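Local coordinates for protein macrophomate synthase intermolecular Diels-Alderase (Macrophoma commelinae, PDB 1IZC) that is a TIM-barrel enzyme of the HpcH/HpaI aldolase/citrate lyase family and binds a magnesium ion and pyruvic acid, at residues A[17-28]-A[89-99]; A[188-196]-A[235-243]. The protein carries 1 engineered substitution. All blocks are in the same frame, centred on the assembly; numbering follows the deposited sequence.

In the fold
Following the chain from its N terminus, the loop 17-28 leads straight into helix 28-37 and meets 89-99, the end of helix 78-91, the turn after it and the start of strand 97-101. Contact 1 thereby closes a loop that takes in the first two strands of the eight-stranded parallel barrel, and it sits beside a second subunit. Contact 2 opens after contact 1 has closed, so the two stand in series and neither encloses nor crosses the other. It joins 188-196, on the two short helices after strand 179-184, to helix 230-245, which precedes strand 250-253. The centres of the two contacts lie about 31 Å apart, on opposite sides of the chain's centre.

Contact 1: residues A[17-28]-A[89-99]; sequences YRSAMLTYPGNL and QHHSEGRSLVI
The loop 17-28 runs over the end of helix 78-91 and the start of strand 97-101, the CA atoms of Arg18 and Gly94 coming within 5.0 Å. This is an alpha-to-beta connection of the TIM barrel: the helix ends in a Schellman motif at Glu93, and a type I' turn from Ser92 to Arg95 leads into the strand. Leu22 CB lies over one face of the His90 ring in a CH-pi contact, 3.7 Å from the centroid, while Leu22 CD2 reaches Gly94 CA at 3.6 Å; Gly94, at positive phi (89°), lets Arg18 CB pack on its CA as well. CD2 also lies against one face of the Arg18 guanidinium, over its centre; the bond from Arg18 NE to Ser19 O, in the guanidinium plane, fixes how that group is turned. Arg18 NH1 makes a salt bridge to Glu93 of the second subunit, and Glu93 in turn meets Arg18 of that subunit. Leu97 CD2 presses against Gly26 CA at 3.5 Å, and the side chains of Leu28 and Ile99 cross at about a right angle, Leu28 CD2 against Ile99 CG1. Gln89 CG stands anti to the carbonyl carbon (chi1 -70°), and the extended chain carries the amide into the loop: OE1 takes a weak bond from Gly26 N, and NE2 gives a firmer hydrogen bond to Tyr24 O at 3.0 Å, from above the carbonyl plane, 59° out of it.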
ATOM      1  N   TYR A  17      19.553   1.460  26.806  1.00 10.24           N
ATOM      2  CA  TYR A  17      19.555   2.789  26.198  1.00  8.14           C
ATOM      3  C   TYR A  17      18.228   3.330  25.685  1.00 10.85           C
ATOM      4  O   TYR A  17      18.202   4.395  25.060  1.00 10.44           O
ATOM      5  CB  TYR A  17      20.583   2.792  25.060  1.00 10.78           C
ATOM      6  CG  TYR A  17      21.934   2.294  25.509  1.00 10.10           C
ATOM      7  CD1 TYR A  17      22.742   3.082  26.333  1.00 14.07           C
ATOM      8  CD2 TYR A  17      22.387   1.021  25.159  1.00 12.11           C
ATOM      9  CE1 TYR A  17      23.961   2.609  26.800  1.00 12.21           C
ATOM     10  CE2 TYR A  17      23.614   0.541  25.619  1.00 12.44           C
ATOM     11  CZ  TYR A  17      24.392   1.345  26.438  1.00 12.06           C
ATOM     12  OH  TYR A  17      25.609   0.894  26.897  1.00 12.38           O
ATOM     13  N   ARG A  18      17.119   2.644  25.947  1.00  8.82           N
ATOM     14  CA  ARG A  18      15.842   3.144  25.427  1.00  9.76           C
ATOM     15  C   ARG A  18      15.399   4.461  26.048  1.00 11.19           C
ATOM     16  O   ARG A  18      15.768   4.783  27.186  1.00 10.25           O
ATOM     17  CB  ARG A  18      14.726   2.113  25.616  1.00 10.11           C
ATOM     18  CG  ARG A  18      14.427   1.774  27.082  1.00  9.71           C
ATOM     19  CD  ARG A  18      13.040   1.143  27.196  1.00 11.00           C
ATOM     20  NE  ARG A  18      11.998   2.151  27.037  1.00  9.13           N
ATOM     21  CZ  ARG A  18      10.699   1.879  26.974  1.00 10.11           C
ATOM     22  NH1 ARG A  18      10.278   0.619  27.050  1.00 10.88           N
ATOM     23  NH2 ARG A  18       9.822   2.869  26.851  1.00  8.49           N
ATOM     24  N   SER A  19      14.626   5.232  25.292  1.00 10.97           N
ATOM     25  CA  SER A  19      14.101   6.503  25.792  1.00 12.56           C
ATOM     26  C   SER A  19      12.833   6.219  26.597  1.00 10.63           C
ATOM     27  O   SER A  19      12.414   5.066  26.708  1.00 12.02           O
ATOM     28  CB  SER A  19      13.767   7.438  24.630  1.00 11.61           C
ATOM     29  OG  SER A  19      13.473   8.734  25.109  1.00 15.59           O
ATOM     30  N   ALA A  20      12.218   7.261  27.151  1.00 10.54           N
ATOM     31  CA  ALA A  20      11.000   7.081  27.938  1.00  8.42           C
ATOM     32  C   ALA A  20       9.891   6.512  27.056  1.00 11.77           C
ATOM     33  O   ALA A  20       9.047   5.760  27.526  1.00 13.32           O
ATOM     34  CB  ALA A  20      10.555   8.408  28.547  1.00 12.63           C
ATOM     35  N   MET A  21       9.884   6.906  25.785  1.00  9.61           N
ATOM     36  CA  MET A  21       8.889   6.406  24.832  1.00 11.48           C
ATOM     37  C   MET A  21       9.627   5.832  23.635  1.00 11.14           C
ATOM     38  O   MET A  21      10.590   6.426  23.139  1.00  9.51           O
ATOM     39  CB  MET A  21       7.950   7.526  24.392  1.00 13.18           C
ATOM     40  CG  MET A  21       7.215   8.182  25.568  1.00 14.74           C
ATOM     41  SD  MET A  21       5.831   9.183  25.039  1.00 15.70           S
ATOM     42  CE  MET A  21       6.645  10.340  23.968  1.00 11.74           C
ATOM     43  N   LEU A  22       9.161   4.688  23.148  1.00  8.47           N
ATOM     44  CA  LEU A  22       9.845   4.019  22.047  1.00 10.41           C
ATOM     45  C   LEU A  22       9.678   4.663  20.676  1.00  9.28           C
ATOM     46  O   LEU A  22      10.224   4.174  19.688  1.00 11.36           O
ATOM     47  CB  LEU A  22       9.445   2.541  22.020  1.00  9.46           C
ATOM     48  CG  LEU A  22       9.829   1.780  23.299  1.00  7.99           C
ATOM     49  CD1 LEU A  22       9.327   0.348  23.189  1.00 11.18           C
ATOM     50  CD2 LEU A  22      11.342   1.798  23.514  1.00  8.60           C
ATOM     51  N   THR A  23       8.931   5.762  20.637  1.00  9.33           N
ATOM     52  CA  THR A  23       8.734   6.551  19.427  1.00  6.80           C
ATOM     53  C   THR A  23       9.866   7.575  19.334  1.00  9.17           C
ATOM     54  O   THR A  23       9.953   8.340  18.369  1.00  9.27           O
ATOM     55  CB  THR A  23       7.405   7.316  19.466  1.00 10.60           C
ATOM     56  OG1 THR A  23       7.253   7.924  20.754  1.00 10.74           O
ATOM     57  CG2 THR A  23       6.235   6.374  19.202  1.00 13.30           C
ATOM     58  N   TYR A  24      10.727   7.585  20.350  1.00  8.71           N
ATOM     59  CA  TYR A  24      11.874   8.494  20.389  1.00 10.45           C
ATOM     60  C   TYR A  24      13.171   7.701  20.341  1.00  8.95           C
ATOM     61  O   TYR A  24      13.216   6.540  20.754  1.00  9.76           O
ATOM     62  CB  TYR A  24      11.820   9.389  21.632  1.00 11.30           C
ATOM     63  CG  TYR A  24      10.912  10.564  21.414  1.00  9.32           C
ATOM     64  CD1 TYR A  24       9.550  10.485  21.689  1.00 14.58           C
ATOM     65  CD2 TYR A  24      11.397  11.733  20.830  1.00 12.17           C
ATOM     66  CE1 TYR A  24       8.691  11.544  21.383  1.00 19.52           C
ATOM     67  CE2 TYR A  24      10.549  12.792  20.518  1.00 17.63           C
ATOM     68  CZ  TYR A  24       9.196  12.694  20.799  1.00 18.79           C
ATOM     69  OH  TYR A  24       8.350  13.754  20.510  1.00 18.10           O
ATOM     70  N   PRO A  25      14.256   8.318  19.843  1.00 10.12           N
ATOM     71  CA  PRO A  25      15.522   7.588  19.762  1.00  9.36           C
ATOM     72  C   PRO A  25      16.141   7.148  21.070  1.00  9.77           C
ATOM     73  O   PRO A  25      16.131   7.887  22.056  1.00  9.78           O
ATOM     74  CB  PRO A  25      16.440   8.559  19.022  1.00  8.85           C
ATOM     75  CG  PRO A  25      15.990   9.890  19.558  1.00  9.49           C
ATOM     76  CD  PRO A  25      14.447   9.741  19.507  1.00  9.65           C
ATOM     77  N   GLY A  26      16.673   5.932  21.063  1.00  9.52           N
ATOM     78  CA  GLY A  26      17.368   5.418  22.225  1.00  9.09           C
ATOM     79  C   GLY A  26      18.712   6.129  22.262  1.00 11.08           C
ATOM     80  O   GLY A  26      19.097   6.800  21.294  1.00  8.63           O
ATOM     81  N   ASN A  27      19.449   5.976  23.356  1.00 10.15           N
ATOM     82  CA  ASN A  27      20.720   6.689  23.480  1.00  9.91           C
ATOM     83  C   ASN A  27      21.927   6.029  22.816  1.00  9.64           C
ATOM     84  O   ASN A  27      22.773   5.421  23.490  1.00 10.91           O
ATOM     85  CB  ASN A  27      21.029   6.952  24.955  1.00 11.11           C
ATOM     86  CG  ASN A  27      22.054   8.056  25.131  1.00 11.78           C
ATOM     87  OD1 ASN A  27      22.755   8.408  24.183  1.00 10.76           O
ATOM     88  ND2 ASN A  27      22.151   8.602  26.342  1.00 16.39           N
ATOM     89  N   LEU A  28      22.021   6.170  21.496  1.00  6.88           N
ATOM     90  CA  LEU A  28      23.138   5.597  20.755  1.00  9.67           C
ATOM     91  C   LEU A  28      24.430   6.314  21.148  1.00 10.01           C
ATOM     92  O   LEU A  28      25.505   5.713  21.159  1.00  9.25           O
ATOM     93  CB  LEU A  28      22.892   5.705  19.240  1.00  8.24           C
ATOM     94  CG  LEU A  28      24.039   5.274  18.318  1.00  7.10           C
ATOM     95  CD1 LEU A  28      24.367   3.781  18.572  1.00  9.77           C
ATOM     96  CD2 LEU A  28      23.653   5.509  16.853  1.00  9.34           C
ATOM     97  N   GLN A  89      12.274  -0.451  16.990  1.00  7.99           N
ATOM     98  CA  GLN A  89      12.357  -0.126  18.395  1.00  6.64           C
ATOM     99  C   GLN A  89      11.264  -0.755  19.247  1.00  9.47           C
ATOM    100  O   GLN A  89      11.532  -1.186  20.357  1.00 10.53           O
ATOM    101  CB  GLN A  89      12.382   1.399  18.588  1.00  8.24           C
ATOM    102  CG  GLN A  89      13.688   2.020  18.099  1.00 12.48           C
ATOM    103  CD  GLN A  89      14.083   3.285  18.862  1.00 13.41           C
ATOM    104  OE1 GLN A  89      15.130   3.331  19.521  1.00 15.49           O
ATOM    105  NE2 GLN A  89      13.257   4.314  18.763  1.00 12.81           N
ATOM    106  N   HIS A  90      10.042  -0.843  18.729  1.00 10.02           N
ATOM    107  CA  HIS A  90       8.954  -1.413  19.530  1.00  7.56           C
ATOM    108  C   HIS A  90       9.001  -2.934  19.631  1.00  8.07           C
ATOM    109  O   HIS A  90       8.791  -3.479  20.710  1.00  8.95           O
ATOM    110  CB  HIS A  90       7.588  -0.966  18.970  1.00 10.75           C
ATOM    111  CG  HIS A  90       7.301   0.497  19.156  1.00  9.52           C
ATOM    112  ND1 HIS A  90       6.515   0.979  20.185  1.00 13.38           N
ATOM    113  CD2 HIS A  90       7.725   1.586  18.466  1.00  4.37           C
ATOM    114  CE1 HIS A  90       6.473   2.300  20.121  1.00  5.46           C
ATOM    115  NE2 HIS A  90       7.198   2.690  19.089  1.00 12.94           N
ATOM    116  N   HIS A  91       9.288  -3.624  18.526  1.00  8.03           N
ATOM    117  CA  HIS A  91       9.342  -5.084  18.554  1.00  7.86           C
ATOM    118  C   HIS A  91      10.593  -5.672  19.228  1.00 11.80           C
ATOM    119  O   HIS A  91      10.681  -6.888  19.451  1.00 13.02           O
ATOM    120  CB  HIS A  91       9.141  -5.635  17.140  1.00  7.30           C
ATOM    121  CG  HIS A  91       7.708  -5.616  16.693  1.00 10.34           C
ATOM    122  ND1 HIS A  91       6.969  -4.454  16.581  1.00 13.43           N
ATOM    123  CD2 HIS A  91       6.866  -6.627  16.373  1.00  5.09           C
ATOM    124  CE1 HIS A  91       5.732  -4.754  16.212  1.00  5.32           C
ATOM    125  NE2 HIS A  91       5.645  -6.066  16.082  1.00 11.76           N
ATOM    126  N   SER A  92      11.558  -4.815  19.556  1.00  8.75           N
ATOM    127  CA  SER A  92      12.750  -5.248  20.294  1.00  9.45           C
ATOM    128  C   SER A  92      12.598  -4.669  21.712  1.00 10.35           C
ATOM    129  O   SER A  92      13.486  -4.819  22.559  1.00 10.15           O
ATOM    130  CB  SER A  92      14.031  -4.675  19.684  1.00  7.40           C
ATOM    131  OG  SER A  92      14.043  -3.263  19.808  1.00  7.54           O
ATOM    132  N   GLU A  93      11.461  -4.015  21.943  1.00  7.92           N
ATOM    133  CA  GLU A  93      11.128  -3.337  23.207  1.00  8.87           C
ATOM    134  C   GLU A  93      12.253  -2.424  23.668  1.00 11.69           C
ATOM    135  O   GLU A  93      12.603  -2.379  24.845  1.00 11.65           O
ATOM    136  CB  GLU A  93      10.746  -4.338  24.312  1.00 12.20           C
ATOM    137  CG  GLU A  93       9.469  -5.104  23.953  1.00 11.11           C
ATOM    138  CD  GLU A  93       8.775  -5.735  25.149  1.00 15.03           C
ATOM    139  OE1 GLU A  93       8.420  -4.987  26.081  1.00 14.78           O
ATOM    140  OE2 GLU A  93       8.579  -6.970  25.145  1.00 14.60           O
ATOM    141  N   GLY A  94      12.812  -1.700  22.703  1.00  9.50           N
ATOM    142  CA  GLY A  94      13.863  -0.740  22.990  1.00  9.24           C
ATOM    143  C   GLY A  94      15.294  -1.237  22.968  1.00  9.79           C
ATOM    144  O   GLY A  94      16.223  -0.433  23.097  1.00 10.05           O
ATOM    145  N   ARG A  95      15.493  -2.537  22.808  1.00 10.46           N
ATOM    146  CA  ARG A  95      16.855  -3.062  22.791  1.00 12.76           C
ATOM    147  C   ARG A  95      17.615  -2.749  21.504  1.00 12.60           C
ATOM    148  O   ARG A  95      18.849  -2.621  21.522  1.00 13.40           O
ATOM    149  CB  ARG A  95      16.840  -4.573  23.034  1.00 13.60           C
ATOM    150  CG  ARG A  95      18.222  -5.208  22.975  1.00 28.74           C
ATOM    151  CD  ARG A  95      18.193  -6.582  23.615  1.00 36.24           C
ATOM    152  NE  ARG A  95      19.352  -7.396  23.262  1.00 39.54           N
ATOM    153  CZ  ARG A  95      19.514  -8.646  23.677  1.00 41.58           C
ATOM    154  NH1 ARG A  95      18.593  -9.205  24.458  1.00 38.28           N
ATOM    155  NH2 ARG A  95      20.576  -9.342  23.301  1.00 45.49           N
ATOM    156  N   SER A  96      16.894  -2.611  20.390  1.00  8.44           N
ATOM    157  CA  SER A  96      17.524  -2.332  19.103  1.00  7.35           C
ATOM    158  C   SER A  96      17.479  -0.871  18.698  1.00 10.24           C
ATOM    159  O   SER A  96      16.427  -0.352  18.334  1.00 12.42           O
ATOM    160  CB  SER A  96      16.863  -3.156  17.996  1.00  8.55           C
ATOM    161  OG  SER A  96      16.828  -4.530  18.354  1.00  9.27           O
ATOM    162  N   LEU A  97      18.627  -0.209  18.742  1.00  8.47           N
ATOM    163  CA  LEU A  97      18.680   1.186  18.324  1.00  8.20           C
ATOM    164  C   LEU A  97      18.588   1.210  16.798  1.00  9.98           C
ATOM    165  O   LEU A  97      18.902   0.217  16.140  1.00 13.40           O
ATOM    166  CB  LEU A  97      19.993   1.809  18.782  1.00  8.55           C
ATOM    167  CG  LEU A  97      20.131   1.754  20.303  1.00 12.37           C
ATOM    168  CD1 LEU A  97      21.470   2.338  20.704  1.00 13.78           C
ATOM    169  CD2 LEU A  97      18.971   2.518  20.953  1.00 15.91           C
ATOM    170  N   VAL A  98      18.165   2.335  16.229  1.00  8.20           N
ATOM    171  CA  VAL A  98      18.043   2.409  14.783  1.00  8.08           C
ATOM    172  C   VAL A  98      18.998   3.415  14.172  1.00  8.69           C
ATOM    173  O   VAL A  98      19.067   4.566  14.607  1.00 10.98           O
ATOM    174  CB  VAL A  98      16.601   2.788  14.349  1.00 11.75           C
ATOM    175  CG1 VAL A  98      16.534   2.916  12.831  1.00 11.86           C
ATOM    176  CG2 VAL A  98      15.616   1.751  14.845  1.00 10.08           C
ATOM    177  N   ILE A  99      19.753   2.957  13.179  1.00  7.29           N
ATOM    178  CA  ILE A  99      20.699   3.806  12.452  1.00  7.82           C
ATOM    179  C   ILE A  99      20.189   3.819  11.021  1.00 10.03           C
ATOM    180  O   ILE A  99      19.808   2.766  10.475  1.00  9.31           O
ATOM    181  CB  ILE A  99      22.121   3.218  12.493  1.00  9.50           C
ATOM    182  CG1 ILE A  99      22.613   3.198  13.944  1.00 11.16           C
ATOM    183  CG2 ILE A  99      23.065   4.046  11.612  1.00  9.63           C
ATOM    184  CD1 ILE A  99      23.838   2.301  14.167  1.00 14.08           C
TER
HETATM  185  O   HOH W   1      18.631  -0.304  24.744  1.00 12.48           O
HETATM  186  O   HOH W   2      11.681  -1.954  27.453  1.00 11.23           O
HETATM  187  O   HOH W   3      10.976   4.436  17.028  1.00 11.16           O

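Contact 2: residues A[188-196]-A[235-243]; sequences KGVENVDAI and AMTKFSTAA
The Phe239 ring meets Val193 obliquely, CD1 lying 4.1 Å from Val193 CG2, and the two side chains cross at about a right angle; Phe207 of strand 205-207 packs against the same ring edge-to-face. This is the outer helical layer of the TIM barrel, where 188-196, two short helices broken at Asn192, lies against helix 230-245, with Phe239 turned in against Ile184, Leu205 and Ile250 of the barrel strands. Val193 uses both methyls: CG2 also touches Ala242 CB, and CG1 lies alongside the Lys238 chain, 3.7 Å from Lys238 CG, the two side chains sliding past each other in opposite directions. Val190 CG1 meets Ala235 CB at the other end. Lys238 runs extended from CG anti to the backbone N (chi1 -175°), which carries its ammonium across to the broken helix end. There NZ bonds to Val190 O at 2.9 Å and more weakly to Glu191 O at 3.1 Å. Val190 O is held twice, since Val193 N reaches it from the opposite face of its plane. Asp194 crosses the lysine near CE; its OD1 makes a salt bridge to Arg245, and a water links that oxygen to Lys238 O. With Asp194 OD2 4.6 Å from Lys238 NZ, the charges are near but not in contact. The lysine thus takes up carbonyl oxygens at the C-terminal end of helix 187-191, where its ammonium probably interacts favourably with the partial negative charge.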
ATOM      1  N   LYS A 188      38.596  11.473  -2.911  1.00 13.41           N
ATOM      2  CA  LYS A 188      38.640  12.790  -2.280  1.00 15.74           C
ATOM      3  C   LYS A 188      38.281  12.695  -0.797  1.00 15.54           C
ATOM      4  O   LYS A 188      38.801  13.455   0.024  1.00 17.13           O
ATOM      5  CB  LYS A 188      37.684  13.757  -2.984  1.00 18.84           C
ATOM      6  CG  LYS A 188      38.176  14.216  -4.350  1.00 25.68           C
ATOM      7  CD  LYS A 188      37.294  15.332  -4.903  1.00 34.24           C
ATOM      8  CE  LYS A 188      37.875  15.906  -6.192  1.00 38.23           C
ATOM      9  NZ  LYS A 188      37.018  16.984  -6.769  1.00 47.93           N
ATOM     10  N   GLY A 189      37.386  11.768  -0.456  1.00 14.61           N
ATOM     11  CA  GLY A 189      37.001  11.605   0.938  1.00 11.69           C
ATOM     12  C   GLY A 189      38.183  11.132   1.772  1.00 14.10           C
ATOM     13  O   GLY A 189      38.440  11.631   2.870  1.00 13.52           O
ATOM     14  N   VAL A 190      38.904  10.156   1.243  1.00 14.62           N
ATOM     15  CA  VAL A 190      40.071   9.619   1.923  1.00 16.42           C
ATOM     16  C   VAL A 190      41.147  10.700   2.027  1.00 18.35           C
ATOM     17  O   VAL A 190      41.803  10.847   3.060  1.00 16.39           O
ATOM     18  CB  VAL A 190      40.609   8.389   1.159  1.00 15.72           C
ATOM     19  CG1 VAL A 190      42.009   8.013   1.662  1.00 19.77           C
ATOM     20  CG2 VAL A 190      39.651   7.214   1.358  1.00 15.06           C
ATOM     21  N   GLU A 191      41.308  11.481   0.968  1.00 17.43           N
ATOM     22  CA  GLU A 191      42.316  12.532   0.978  1.00 20.89           C
ATOM     23  C   GLU A 191      42.044  13.597   2.040  1.00 20.09           C
ATOM     24  O   GLU A 191      42.972  14.249   2.533  1.00 19.17           O
ATOM     25  CB  GLU A 191      42.419  13.173  -0.413  1.00 23.34           C
ATOM     26  CG  GLU A 191      42.758  12.156  -1.503  1.00 33.60           C
ATOM     27  CD  GLU A 191      42.982  12.760  -2.885  1.00 41.27           C
ATOM     28  OE1 GLU A 191      42.126  13.545  -3.356  1.00 40.90           O
ATOM     29  OE2 GLU A 191      44.016  12.425  -3.508  1.00 39.71           O
ATOM     30  N   ASN A 192      40.780  13.757   2.423  1.00 17.51           N
ATOM     31  CA  ASN A 192      40.418  14.766   3.413  1.00 15.15           C
ATOM     32  C   ASN A 192      39.918  14.139   4.724  1.00 13.73           C
ATOM     33  O   ASN A 192      39.293  14.819   5.537  1.00 13.60           O
ATOM     34  CB  ASN A 192      39.341  15.680   2.805  1.00 14.97           C
ATOM     35  CG  ASN A 192      39.130  16.961   3.593  1.00 19.18           C
ATOM     36  OD1 ASN A 192      40.069  17.523   4.165  1.00 19.21           O
ATOM     37  ND2 ASN A 192      37.889  17.444   3.611  1.00 18.15           N
ATOM     38  N   VAL A 193      40.217  12.862   4.946  1.00 11.77           N
ATOM     39  CA  VAL A 193      39.718  12.187   6.150  1.00 12.79           C
ATOM     40  C   VAL A 193      40.264  12.734   7.467  1.00 14.45           C
ATOM     41  O   VAL A 193      39.588  12.684   8.493  1.00 14.36           O
ATOM     42  CB  VAL A 193      39.952  10.649   6.081  1.00 11.70           C
ATOM     43  CG1 VAL A 193      41.432  10.320   6.254  1.00 14.65           C
ATOM     44  CG2 VAL A 193      39.130   9.949   7.155  1.00 12.92           C
ATOM     45  N   ASP A 194      41.483  13.263   7.462  1.00 12.99           N
ATOM     46  CA  ASP A 194      42.009  13.803   8.705  1.00 14.35           C
ATOM     47  C   ASP A 194      41.121  14.929   9.219  1.00 14.37           C
ATOM     48  O   ASP A 194      40.842  15.005  10.416  1.00 15.42           O
ATOM     49  CB  ASP A 194      43.445  14.311   8.521  1.00 15.58           C
ATOM     50  CG  ASP A 194      44.412  13.193   8.191  1.00 19.27           C
ATOM     51  OD1 ASP A 194      44.200  12.068   8.687  1.00 19.65           O
ATOM     52  OD2 ASP A 194      45.385  13.436   7.446  1.00 25.09           O
ATOM     53  N   ALA A 195      40.671  15.799   8.319  1.00 13.06           N
ATOM     54  CA  ALA A 195      39.822  16.915   8.709  1.00 12.80           C
ATOM     55  C   ALA A 195      38.428  16.450   9.130  1.00 14.96           C
ATOM     56  O   ALA A 195      37.861  16.945  10.102  1.00 13.43           O
ATOM     57  CB  ALA A 195      39.708  17.906   7.561  1.00 13.98           C
ATOM     58  N   ILE A 196      37.875  15.495   8.397  1.00 12.85           N
ATOM     59  CA  ILE A 196      36.541  15.016   8.719  1.00 11.89           C
ATOM     60  C   ILE A 196      36.540  14.308  10.075  1.00 11.82           C
ATOM     61  O   ILE A 196      35.647  14.527  10.897  1.00 12.66           O
ATOM     62  CB  ILE A 196      36.024  14.061   7.612  1.00 11.89           C
ATOM     63  CG1 ILE A 196      35.902  14.832   6.289  1.00 14.36           C
ATOM     64  CG2 ILE A 196      34.657  13.486   8.017  1.00 11.70           C
ATOM     65  CD1 ILE A 196      35.721  13.943   5.062  1.00 17.72           C
ATOM     66  N   ALA A 235      44.507   3.401   2.046  1.00 17.52           N
ATOM     67  CA  ALA A 235      43.292   4.172   2.294  1.00 18.77           C
ATOM     68  C   ALA A 235      42.663   3.767   3.621  1.00 14.38           C
ATOM     69  O   ALA A 235      42.284   4.621   4.422  1.00 15.26           O
ATOM     70  CB  ALA A 235      42.294   3.964   1.155  1.00 15.14           C
ATOM     71  N   MET A 236      42.554   2.468   3.858  1.00 14.87           N
ATOM     72  CA  MET A 236      41.965   1.994   5.108  1.00 17.81           C
ATOM     73  C   MET A 236      42.841   2.348   6.306  1.00 19.05           C
ATOM     74  O   MET A 236      42.339   2.609   7.402  1.00 17.48           O
ATOM     75  CB  MET A 236      41.745   0.485   5.067  1.00 19.21           C
ATOM     76  CG  MET A 236      40.494   0.064   4.318  1.00 25.67           C
ATOM     77  SD  MET A 236      39.051   0.985   4.902  1.00 31.97           S
ATOM     78  CE  MET A 236      38.961   0.474   6.565  1.00 16.47           C
ATOM     79  N   THR A 237      44.152   2.361   6.098  1.00 20.45           N
ATOM     80  CA  THR A 237      45.058   2.703   7.179  1.00 20.31           C
ATOM     81  C   THR A 237      44.903   4.165   7.547  1.00 18.03           C
ATOM     82  O   THR A 237      44.859   4.508   8.731  1.00 21.53           O
ATOM     83  CB  THR A 237      46.522   2.432   6.795  1.00 21.59           C
ATOM     84  OG1 THR A 237      46.715   1.019   6.664  1.00 25.81           O
ATOM     85  CG2 THR A 237      47.460   2.972   7.869  1.00 27.36           C
ATOM     86  N   LYS A 238      44.823   5.025   6.539  1.00 18.20           N
ATOM     87  CA  LYS A 238      44.666   6.449   6.787  1.00 16.02           C
ATOM     88  C   LYS A 238      43.329   6.703   7.483  1.00 17.19           C
ATOM     89  O   LYS A 238      43.249   7.471   8.444  1.00 14.37           O
ATOM     90  CB  LYS A 238      44.731   7.226   5.478  1.00 16.97           C
ATOM     91  CG  LYS A 238      44.696   8.731   5.666  1.00 19.60           C
ATOM     92  CD  LYS A 238      44.742   9.455   4.330  1.00 19.96           C
ATOM     93  CE  LYS A 238      44.736  10.957   4.525  1.00 24.68           C
ATOM     94  NZ  LYS A 238      44.622  11.674   3.233  1.00 27.33           N
ATOM     95  N   PHE A 239      42.286   6.044   6.991  1.00 15.83           N
ATOM     96  CA  PHE A 239      40.950   6.169   7.560  1.00 12.90           C
ATOM     97  C   PHE A 239      40.893   5.715   9.022  1.00 14.60           C
ATOM     98  O   PHE A 239      40.430   6.459   9.894  1.00 14.96           O
ATOM     99  CB  PHE A 239      39.958   5.344   6.715  1.00 14.46           C
ATOM    100  CG  PHE A 239      38.591   5.172   7.340  1.00 12.51           C
ATOM    101  CD1 PHE A 239      37.592   6.121   7.154  1.00 12.59           C
ATOM    102  CD2 PHE A 239      38.305   4.036   8.102  1.00 11.24           C
ATOM    103  CE1 PHE A 239      36.312   5.944   7.720  1.00 10.94           C
ATOM    104  CE2 PHE A 239      37.040   3.844   8.677  1.00 12.24           C
ATOM    105  CZ  PHE A 239      36.042   4.797   8.483  1.00 10.16           C
ATOM    106  N   SER A 240      41.363   4.500   9.296  1.00 13.87           N
ATOM    107  CA  SER A 240      41.303   3.952  10.647  1.00 15.34           C
ATOM    108  C   SER A 240      42.170   4.711  11.637  1.00 16.03           C
ATOM    109  O   SER A 240      41.773   4.898  12.784  1.00 14.53           O
ATOM    110  CB  SER A 240      41.685   2.469  10.650  1.00 20.85           C
ATOM    111  OG  SER A 240      42.989   2.271  10.139  1.00 31.58           O
ATOM    112  N   THR A 241      43.347   5.141  11.196  1.00 12.92           N
ATOM    113  CA  THR A 241      44.240   5.899  12.066  1.00 14.29           C
ATOM    114  C   THR A 241      43.613   7.252  12.408  1.00 15.22           C
ATOM    115  O   THR A 241      43.713   7.721  13.547  1.00 15.01           O
ATOM    116  CB  THR A 241      45.612   6.119  11.391  1.00 17.81           C
ATOM    117  OG1 THR A 241      46.221   4.846  11.144  1.00 22.84           O
ATOM    118  CG2 THR A 241      46.528   6.928  12.301  1.00 27.95           C
ATOM    119  N   ALA A 242      42.957   7.880  11.432  1.00 13.28           N
ATOM    120  CA  ALA A 242      42.317   9.169  11.679  1.00 12.16           C
ATOM    121  C   ALA A 242      41.206   9.002  12.716  1.00 12.63           C
ATOM    122  O   ALA A 242      41.099   9.800  13.645  1.00 13.12           O
ATOM    123  CB  ALA A 242      41.751   9.754  10.377  1.00 12.49           C
ATOM    124  N   ALA A 243      40.377   7.971  12.555  1.00  8.97           N
ATOM    125  CA  ALA A 243      39.301   7.715  13.513  1.00 11.17           C
ATOM    126  C   ALA A 243      39.884   7.465  14.916  1.00 13.34           C
ATOM    127  O   ALA A 243      39.465   8.077  15.897  1.00 12.26           O
ATOM    128  CB  ALA A 243      38.470   6.493  13.064  1.00 10.83           C
TER
HETATM  129  O   HOH W   4      45.299   9.459   9.068  1.00 18.38           O